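Local structure of protein LRIM1 (Anopheles gambiae, 3O53) at residues 157-162 / 182-187; 126-131 / 150-155; 93-98 / 109-114. The protein pairs with APL1C in a heterodimeric complex that regulates complement-like immunity in the mosquito, and is represented here by its leucine-rich repeat domain. One frame throughout, in Å; residues are numbered along the deposited sequence.

Contact 1 of 3, residues 157-162 / 182-187; sequences DTVNFA and YDVKGQ
Phe161 reaches across to three consecutive residues of 182-187, its ring lying on the buried side with Val159 and Val184. Phe161 CB packs against Lys185 O at 3.8 Å, the same oxygen that accepts the Phe161 backbone N-H at 2.9 Å. Further out, Phe161 CD2 has Gly186 O at the ring edge, in the plane, 3.5 Å away. Beyond it Phe161 CE2 meets Val184 CG1 at 3.6 Å, and CZ lies almost as near this methyl. With CG beside the backbone N (chi1 -75°), the ring is turned down onto the valine side. There Val159 and Val184 also meet each other, CB of the first against CG2 of the second.

On the other side, Asn160 and Lys185 are neighbours: Asn160 ND2 lies 3.4 Å from Lys185 CE, while Asn160 OD1 accepts from Ala162 N in an Asx turn that starts the 3-10 segment. At the entrance to the strands, the Asp157 carboxylate approaches the edge of the Tyr182 ring, the two planes 51° apart. Val159 bonds to 182-187 through both its N and its O: Val159 N donates to Asp183 O and Val159 O accepts from Lys185 N, each at 3.0 Å. Strands 158-160 and 183-185 form a short parallel two-stranded sheet, apart from the main row of strands, on the returning limb of successive coils of the leucine-rich repeat solenoid.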
loop_
_atom_site.group_PDB
_atom_site.type_symbol
_atom_site.label_atom_id
_atom_site.label_comp_id
_atom_site.label_asym_id
_atom_site.label_seq_id
_atom_site.Cartn_x
_atom_site.Cartn_y
_atom_site.Cartn_z
ATOM N N ASP A 157 10.995 2.029 -5.358
ATOM C CA ASP A 157 11.895 3.097 -5.776
ATOM C C ASP A 157 11.187 4.111 -6.663
ATOM O O ASP A 157 11.544 5.289 -6.688
ATOM C CB ASP A 157 13.087 2.492 -6.536
ATOM C CG ASP A 157 14.300 3.387 -6.517
ATOM O OD1 ASP A 157 14.704 3.817 -5.417
ATOM O OD2 ASP A 157 14.850 3.663 -7.599
ATOM N N THR A 158 10.184 3.655 -7.406
ATOM C CA THR A 158 9.425 4.560 -8.259
ATOM C C THR A 158 7.992 4.075 -8.410
ATOM O O THR A 158 7.684 2.906 -8.161
ATOM C CB THR A 158 10.061 4.703 -9.676
ATOM O OG1 THR A 158 9.839 3.512 -10.429
ATOM C CG2 THR A 158 11.555 4.957 -9.594
ATOM N N VAL A 159 7.117 4.988 -8.816
ATOM C CA VAL A 159 5.709 4.683 -9.003
ATOM C C VAL A 159 5.235 5.201 -10.355
ATOM O O VAL A 159 5.479 6.350 -10.709
ATOM C CB VAL A 159 4.842 5.334 -7.904
ATOM C CG1 VAL A 159 3.349 5.251 -8.272
ATOM C CG2 VAL A 159 5.108 4.657 -6.560
ATOM N N ASN A 160 4.542 4.343 -11.096
ATOM C CA ASN A 160 3.904 4.724 -12.343
ATOM C C ASN A 160 2.422 4.392 -12.213
ATOM O O ASN A 160 2.043 3.222 -12.204
ATOM C CB ASN A 160 4.537 3.958 -13.515
ATOM C CG ASN A 160 3.906 4.298 -14.864
ATOM O OD1 ASN A 160 2.890 4.994 -14.946
ATOM N ND2 ASN A 160 4.512 3.792 -15.934
ATOM N N PHE A 161 1.592 5.420 -12.090
ATOM C CA PHE A 161 0.176 5.227 -11.819
ATOM C C PHE A 161 -0.500 4.366 -12.869
ATOM O O PHE A 161 -1.436 3.647 -12.564
ATOM C CB PHE A 161 -0.550 6.575 -11.724
ATOM C CG PHE A 161 -0.294 7.316 -10.435
ATOM C CD1 PHE A 161 -0.363 6.655 -9.212
ATOM C CD2 PHE A 161 0.006 8.673 -10.449
ATOM C CE1 PHE A 161 -0.128 7.335 -8.018
ATOM C CE2 PHE A 161 0.239 9.365 -9.262
ATOM C CZ PHE A 161 0.171 8.696 -8.042
ATOM N N ALA A 162 -0.030 4.449 -14.107
ATOM C CA ALA A 162 -0.568 3.631 -15.182
ATOM C C ALA A 162 -0.569 2.145 -14.823
ATOM O O ALA A 162 -1.416 1.382 -15.296
ATOM C CB ALA A 162 0.226 3.866 -16.466
ATOM N N TYR A 182 11.474 7.963 -5.446
ATOM C CA TYR A 182 12.125 9.208 -5.849
ATOM C C TYR A 182 11.464 9.810 -7.086
ATOM O O TYR A 182 11.710 10.973 -7.427
ATOM C CB TYR A 182 13.627 8.993 -6.095
ATOM C CG TYR A 182 13.937 8.311 -7.402
ATOM C CD1 TYR A 182 14.277 9.048 -8.527
ATOM C CD2 TYR A 182 13.894 6.928 -7.512
ATOM C CE1 TYR A 182 14.569 8.429 -9.730
ATOM C CE2 TYR A 182 14.181 6.299 -8.715
ATOM C CZ TYR A 182 14.515 7.054 -9.818
ATOM O OH TYR A 182 14.803 6.427 -11.007
ATOM N N ASP A 183 10.600 9.040 -7.738
ATOM C CA ASP A 183 9.930 9.525 -8.945
ATOM C C ASP A 183 8.524 8.949 -9.076
ATOM O O ASP A 183 8.299 7.766 -8.830
ATOM C CB ASP A 183 10.751 9.144 -10.183
ATOM C CG ASP A 183 10.220 9.784 -11.459
ATOM O OD1 ASP A 183 10.057 11.021 -11.489
ATOM O OD2 ASP A 183 9.962 9.045 -12.432
ATOM N N VAL A 184 7.576 9.793 -9.458
ATOM C CA VAL A 184 6.224 9.337 -9.744
ATOM C C VAL A 184 5.840 9.857 -11.124
ATOM O O VAL A 184 6.177 10.976 -11.486
ATOM C CB VAL A 184 5.206 9.865 -8.699
ATOM C CG1 VAL A 184 3.788 9.465 -9.074
ATOM C CG2 VAL A 184 5.542 9.354 -7.298
ATOM N N LYS A 185 5.130 9.049 -11.894
ATOM C CA LYS A 185 4.607 9.507 -13.164
ATOM C C LYS A 185 3.312 8.771 -13.447
ATOM O O LYS A 185 2.906 7.921 -12.667
ATOM C CB LYS A 185 5.622 9.268 -14.286
ATOM C CG LYS A 185 5.848 7.810 -14.632
ATOM C CD LYS A 185 6.826 7.681 -15.791
ATOM C CE LYS A 185 6.885 6.255 -16.327
ATOM N NZ LYS A 185 7.774 6.129 -17.520
ATOM N N GLY A 186 2.669 9.107 -14.560
ATOM C CA GLY A 186 1.442 8.449 -14.968
ATOM C C GLY A 186 0.233 9.330 -14.746
ATOM O O GLY A 186 0.112 9.993 -13.715
ATOM N N GLN A 187 -0.663 9.348 -15.725
ATOM C CA GLN A 187 -1.916 10.078 -15.600
ATOM C C GLN A 187 -3.051 9.077 -15.588
ATOM O O GLN A 187 -3.348 8.464 -16.602
ATOM C CB GLN A 187 -2.109 11.040 -16.773
ATOM C CG GLN A 187 -0.956 11.991 -16.997
ATOM C CD GLN A 187 -0.804 12.993 -15.874
ATOM O OE1 GLN A 187 -1.713 13.179 -15.065
ATOM N NE2 GLN A 187 0.349 13.648 -15.820
HETATM O O HOH W 1 8.085 6.675 -12.000
#

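Contact 2 of 3, residues 126-131 / 150-155; sequences YLANNK and DLKLNE
Asp150 and Leu127 open the contact: the carbonyl oxygen of Asp150 accepts the Leu127 N-H at 2.9 Å, as the parallel bridge with Tyr126 ends. The Asp150 carboxylate has several partners. OD1 receives Lys152 N from above its plane, in an Asx turn. Asp150 OD2 takes Lys152 NZ on its syn lone pair and a hydrogen bond of 2.7 Å from water 2, which in turn accepts from Ala128 N. Leu151 lies side by side with Leu127, Leu151 CD2 being 4.0 Å from Leu127 CB. Lys152 lays CG on Ala128 CB at 3.6 Å, and its carbonyl oxygen accepts Asn129 N at 3.0 Å. Leu153 turns CB onto the Asn129 backbone.

Asn154 goes inward. With CG beside its own backbone N (chi1 -83°), the amide is carried toward the 126-131 turn, where Asn154 ND2 donates to Leu127 O at 3.0 Å, nearly straight at 166°, as well as to Leu151 O in its own turn. Asn130 ND2 meets Leu127 O from the opposite face of that carbonyl, and also donates to Ala106 O one coil back. Glu155 closes the row with a weak salt bridge, Glu155 OE2 to Lys131 NZ at 3.2 Å. Each buried amide is thus used at both ends: ND2 donates to turn carbonyls, while OD1 accepts a backbone N-H, Asn130 from Ile111 and Asn154 from Ile132.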
loop_
_atom_site.group_PDB
_atom_site.type_symbol
_atom_site.label_atom_id
_atom_site.label_comp_id
_atom_site.label_asym_id
_atom_site.label_seq_id
_atom_site.Cartn_x
_atom_site.Cartn_y
_atom_site.Cartn_z
ATOM N N TYR A 126 -3.231 -6.146 1.758
ATOM C CA TYR A 126 -2.442 -5.623 2.861
ATOM C C TYR A 126 -1.048 -6.225 2.814
ATOM O O TYR A 126 -0.866 -7.367 3.193
ATOM C CB TYR A 126 -3.105 -5.983 4.196
ATOM C CG TYR A 126 -4.472 -5.372 4.378
ATOM C CD1 TYR A 126 -4.627 -4.169 5.046
ATOM C CD2 TYR A 126 -5.611 -5.994 3.877
ATOM C CE1 TYR A 126 -5.880 -3.598 5.222
ATOM C CE2 TYR A 126 -6.878 -5.426 4.051
ATOM C CZ TYR A 126 -6.996 -4.230 4.721
ATOM O OH TYR A 126 -8.236 -3.650 4.895
ATOM N N LEU A 127 -0.068 -5.445 2.363
ATOM C CA LEU A 127 1.287 -5.946 2.186
ATOM C C LEU A 127 2.339 -5.100 2.909
ATOM O O LEU A 127 3.489 -5.022 2.471
ATOM C CB LEU A 127 1.629 -5.987 0.689
ATOM C CG LEU A 127 0.940 -7.093 -0.120
ATOM C CD1 LEU A 127 1.088 -6.829 -1.631
ATOM C CD2 LEU A 127 1.511 -8.457 0.261
ATOM N N ALA A 128 1.964 -4.459 4.006
ATOM C CA ALA A 128 2.921 -3.634 4.733
ATOM C C ALA A 128 4.124 -4.487 5.132
ATOM O O ALA A 128 3.979 -5.660 5.439
ATOM C CB ALA A 128 2.292 -3.027 5.965
ATOM N N ASN A 129 5.308 -3.882 5.113
ATOM C CA ASN A 129 6.501 -4.482 5.703
ATOM C C ASN A 129 6.898 -5.777 5.013
ATOM O O ASN A 129 6.886 -6.845 5.621
ATOM C CB ASN A 129 6.294 -4.741 7.201
ATOM C CG ASN A 129 7.607 -4.978 7.924
ATOM O OD1 ASN A 129 8.663 -4.587 7.434
ATOM N ND2 ASN A 129 7.549 -5.615 9.087
ATOM N N ASN A 130 7.229 -5.667 3.734
ATOM C CA ASN A 130 7.670 -6.792 2.947
ATOM C C ASN A 130 8.901 -6.360 2.133
ATOM O O ASN A 130 9.574 -5.408 2.511
ATOM C CB ASN A 130 6.526 -7.285 2.064
ATOM C CG ASN A 130 5.597 -8.233 2.803
ATOM O OD1 ASN A 130 5.990 -9.337 3.162
ATOM N ND2 ASN A 130 4.361 -7.798 3.042
ATOM N N LYS A 131 9.189 -7.048 1.034
ATOM C CA LYS A 131 10.365 -6.735 0.221
ATOM C C LYS A 131 9.986 -6.355 -1.209
ATOM O O LYS A 131 10.701 -6.666 -2.149
ATOM C CB LYS A 131 11.321 -7.932 0.184
ATOM C CG LYS A 131 11.621 -8.530 1.546
ATOM C CD LYS A 131 12.406 -7.578 2.424
ATOM C CE LYS A 131 13.901 -7.701 2.199
ATOM N NZ LYS A 131 14.672 -6.923 3.212
ATOM N N ASP A 150 -2.257 -1.426 0.576
ATOM C CA ASP A 150 -1.290 -0.965 1.557
ATOM C C ASP A 150 0.075 -1.548 1.226
ATOM O O ASP A 150 0.292 -2.746 1.362
ATOM C CB ASP A 150 -1.708 -1.369 2.972
ATOM C CG ASP A 150 -0.766 -0.819 4.030
ATOM O OD1 ASP A 150 0.057 0.061 3.697
ATOM O OD2 ASP A 150 -0.846 -1.260 5.193
ATOM N N LEU A 151 0.987 -0.691 0.780
ATOM C CA LEU A 151 2.348 -1.107 0.454
ATOM C C LEU A 151 3.378 -0.360 1.297
ATOM O O LEU A 151 4.532 -0.246 0.910
ATOM C CB LEU A 151 2.637 -0.892 -1.039
ATOM C CG LEU A 151 1.987 -1.915 -1.971
ATOM C CD1 LEU A 151 1.862 -1.384 -3.399
ATOM C CD2 LEU A 151 2.779 -3.227 -1.954
ATOM N N LYS A 152 2.969 0.134 2.459
ATOM C CA LYS A 152 3.892 0.871 3.317
ATOM C C LYS A 152 5.047 -0.003 3.801
ATOM O O LYS A 152 4.928 -1.230 3.869
ATOM C CB LYS A 152 3.148 1.474 4.517
ATOM C CG LYS A 152 2.784 0.487 5.624
ATOM C CD LYS A 152 2.340 1.271 6.877
ATOM C CE LYS A 152 1.760 0.375 7.961
ATOM N NZ LYS A 152 0.392 -0.097 7.605
ATOM N N LEU A 153 6.158 0.638 4.154
ATOM C CA LEU A 153 7.338 -0.059 4.673
ATOM C C LEU A 153 7.846 -1.112 3.702
ATOM O O LEU A 153 8.263 -2.190 4.102
ATOM C CB LEU A 153 7.058 -0.717 6.036
ATOM C CG LEU A 153 6.792 0.236 7.211
ATOM C CD1 LEU A 153 6.421 -0.546 8.471
ATOM C CD2 LEU A 153 8.007 1.127 7.478
ATOM N N ASN A 154 7.805 -0.812 2.419
ATOM C CA ASN A 154 8.470 -1.680 1.463
ATOM C C ASN A 154 9.682 -0.955 0.887
ATOM O O ASN A 154 10.183 -0.010 1.487
ATOM C CB ASN A 154 7.481 -2.177 0.399
ATOM C CG ASN A 154 6.681 -3.378 0.884
ATOM O OD1 ASN A 154 7.173 -4.505 0.889
ATOM N ND2 ASN A 154 5.448 -3.140 1.303
ATOM N N GLU A 155 10.185 -1.413 -0.247
ATOM C CA GLU A 155 11.402 -0.843 -0.801
ATOM C C GLU A 155 11.180 -0.303 -2.209
ATOM O O GLU A 155 12.072 -0.362 -3.059
ATOM C CB GLU A 155 12.496 -1.903 -0.810
ATOM C CG GLU A 155 12.928 -2.320 0.585
ATOM C CD GLU A 155 13.787 -3.565 0.581
ATOM O OE1 GLU A 155 14.263 -3.957 -0.506
ATOM O OE2 GLU A 155 13.986 -4.151 1.664
HETATM O O HOH W 2 -0.672 -4.003 5.243
#

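Contact 3 of 3, residues 93-98 / 109-114; sequences QELLVG and NNISRV
Gln93 crosses Asn110, Gln93 CG lying 3.8 Å from Asn110 CB. The carbonyl oxygen of Gln93 takes the Ser112 N-H at 2.9 Å, with a weaker, longer bond from Arg113 N. Glu94 runs alongside Arg113, CG to CG at 4.1 Å, but their charged ends do not meet: Arg113 bends at chi2 and chi3, and Arg113 NE donates to Ser112 O at 2.8 Å. Water 3, 2.7 Å from Ser112 OG, reaches Glu94 OE2 only by a weak bond. Glu94 and Leu95 pair in parallel with Arg113 and Val114; Leu95 N donates to Arg113 O at 2.9 Å. With CG anti to the backbone N (chi1 169°), the Leu95 side chain drops to the buried side, where Leu95 CD2 lies 4.0 Å from Ile111 CD1 and 4.2 Å from Val114 CG1.

Strand 91-97 is the middle of a three-stranded parallel sheet: strand 113-116 flanks it here, and strand 73-76, which Leu95 touches through Leu74, runs along its other edge. Leu95 and Val114 both rest on Leu104 of strand 103-105, so the side-chain layer joins this sheet to the long row of parallel strands across the solenoid.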
loop_
_atom_site.group_PDB
_atom_site.type_symbol
_atom_site.label_atom_id
_atom_site.label_comp_id
_atom_site.label_asym_id
_atom_site.label_seq_id
_atom_site.Cartn_x
_atom_site.Cartn_y
_atom_site.Cartn_z
ATOM N N GLN A 93 8.165 -15.501 0.705
ATOM C CA GLN A 93 8.847 -14.692 -0.296
ATOM C C GLN A 93 8.009 -14.523 -1.559
ATOM O O GLN A 93 8.000 -13.452 -2.155
ATOM C CB GLN A 93 10.202 -15.320 -0.648
ATOM C CG GLN A 93 11.132 -15.441 0.549
ATOM C CD GLN A 93 12.495 -15.995 0.181
ATOM O OE1 GLN A 93 12.601 -16.927 -0.610
ATOM N NE2 GLN A 93 13.545 -15.426 0.762
ATOM N N GLU A 94 7.306 -15.572 -1.978
ATOM C CA GLU A 94 6.464 -15.465 -3.164
ATOM C C GLU A 94 5.089 -16.042 -2.883
ATOM O O GLU A 94 4.956 -17.138 -2.358
ATOM C CB GLU A 94 7.112 -16.173 -4.363
ATOM C CG GLU A 94 8.531 -15.708 -4.643
ATOM C CD GLU A 94 9.082 -16.288 -5.934
ATOM O OE1 GLU A 94 8.303 -16.434 -6.900
ATOM O OE2 GLU A 94 10.291 -16.598 -5.981
ATOM N N LEU A 95 4.062 -15.303 -3.260
ATOM C CA LEU A 95 2.702 -15.632 -2.876
ATOM C C LEU A 95 1.828 -15.690 -4.117
ATOM O O LEU A 95 1.881 -14.796 -4.954
ATOM C CB LEU A 95 2.189 -14.554 -1.902
ATOM C CG LEU A 95 0.711 -14.503 -1.520
ATOM C CD1 LEU A 95 0.311 -15.809 -0.860
ATOM C CD2 LEU A 95 0.452 -13.293 -0.593
ATOM N N LEU A 96 1.027 -16.747 -4.238
ATOM C CA LEU A 96 0.069 -16.860 -5.331
ATOM C C LEU A 96 -1.303 -17.238 -4.786
ATOM O O LEU A 96 -1.430 -18.180 -4.014
ATOM C CB LEU A 96 0.511 -17.937 -6.329
ATOM C CG LEU A 96 1.918 -17.791 -6.908
ATOM C CD1 LEU A 96 2.938 -18.327 -5.936
ATOM C CD2 LEU A 96 2.031 -18.513 -8.253
ATOM N N VAL A 97 -2.335 -16.523 -5.210
ATOM C CA VAL A 97 -3.673 -16.808 -4.722
ATOM C C VAL A 97 -4.682 -16.850 -5.868
ATOM O O VAL A 97 -4.369 -16.470 -6.998
ATOM C CB VAL A 97 -4.080 -15.801 -3.622
ATOM C CG1 VAL A 97 -3.028 -15.811 -2.521
ATOM C CG2 VAL A 97 -4.234 -14.403 -4.193
ATOM N N GLY A 98 -5.886 -17.328 -5.562
ATOM C CA GLY A 98 -6.867 -17.692 -6.569
ATOM C C GLY A 98 -7.856 -16.610 -6.951
ATOM O O GLY A 98 -7.722 -15.457 -6.533
ATOM N N ASN A 109 5.975 -10.211 6.079
ATOM C CA ASN A 109 6.600 -11.382 5.493
ATOM C C ASN A 109 7.911 -10.978 4.802
ATOM O O ASN A 109 8.477 -9.945 5.139
ATOM C CB ASN A 109 5.624 -12.069 4.537
ATOM C CG ASN A 109 4.657 -12.984 5.266
ATOM O OD1 ASN A 109 4.888 -14.184 5.358
ATOM N ND2 ASN A 109 3.573 -12.420 5.792
ATOM N N ASN A 110 8.404 -11.806 3.879
ATOM C CA ASN A 110 9.575 -11.469 3.055
ATOM C C ASN A 110 9.168 -11.266 1.592
ATOM O O ASN A 110 9.964 -11.516 0.685
ATOM C CB ASN A 110 10.613 -12.608 3.059
ATOM C CG ASN A 110 11.197 -12.892 4.429
ATOM O OD1 ASN A 110 10.737 -12.364 5.443
ATOM N ND2 ASN A 110 12.225 -13.752 4.457
ATOM N N ILE A 111 7.936 -10.832 1.357
ATOM C CA ILE A 111 7.343 -10.956 0.027
ATOM C C ILE A 111 7.969 -10.032 -1.011
ATOM O O ILE A 111 8.079 -8.829 -0.802
ATOM C CB ILE A 111 5.818 -10.726 0.069
ATOM C CG1 ILE A 111 5.121 -11.929 0.713
ATOM C CG2 ILE A 111 5.271 -10.475 -1.340
ATOM C CD1 ILE A 111 3.676 -11.656 1.122
ATOM N N SER A 112 8.392 -10.617 -2.130
ATOM C CA SER A 112 8.870 -9.851 -3.264
ATOM C C SER A 112 8.033 -10.115 -4.518
ATOM O O SER A 112 8.231 -9.450 -5.530
ATOM C CB SER A 112 10.361 -10.138 -3.548
ATOM O OG SER A 112 10.565 -11.510 -3.857
ATOM N N ARG A 113 7.095 -11.067 -4.456
ATOM C CA ARG A 113 6.222 -11.361 -5.599
ATOM C C ARG A 113 4.822 -11.762 -5.118
ATOM O O ARG A 113 4.678 -12.607 -4.236
ATOM C CB ARG A 113 6.782 -12.509 -6.482
ATOM C CG ARG A 113 8.237 -12.367 -6.931
ATOM C CD ARG A 113 8.423 -11.458 -8.153
ATOM N NE ARG A 113 9.403 -10.416 -7.856
ATOM C CZ ARG A 113 10.647 -10.352 -8.316
ATOM N NH1 ARG A 113 11.133 -11.252 -9.160
ATOM N NH2 ARG A 113 11.408 -9.341 -7.938
ATOM N N VAL A 114 3.795 -11.156 -5.704
ATOM C CA VAL A 114 2.419 -11.573 -5.455
ATOM C C VAL A 114 1.721 -11.769 -6.793
ATOM O O VAL A 114 1.911 -10.985 -7.722
ATOM C CB VAL A 114 1.639 -10.529 -4.628
ATOM C CG1 VAL A 114 0.283 -11.089 -4.196
ATOM C CG2 VAL A 114 2.441 -10.100 -3.400
HETATM O O HOH W 3 11.220 -13.656 -5.385
#

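How the contacts relate
All three contacts join consecutive coils of one solenoid. Contacts 1 and 3 hold parallel strands of two separate small sheets, each with an apolar side facing inward and a more polar side opposite; each lies about 14 Å from the chain centre, with three touching residues buried. Contact 2, centred about 6 Å from it, has six of twelve buried. Having no paired strands beyond its first bridge, it adds to two backbone bonds a buried side-chain amide, a water and one weak salt bridge across the contact. Contacts 2 and 3 touch directly, Lys131 N probably bonding to Ile111 O. Contact 1 carries on the same coil: 157-162 continues from 150-155 after one residue.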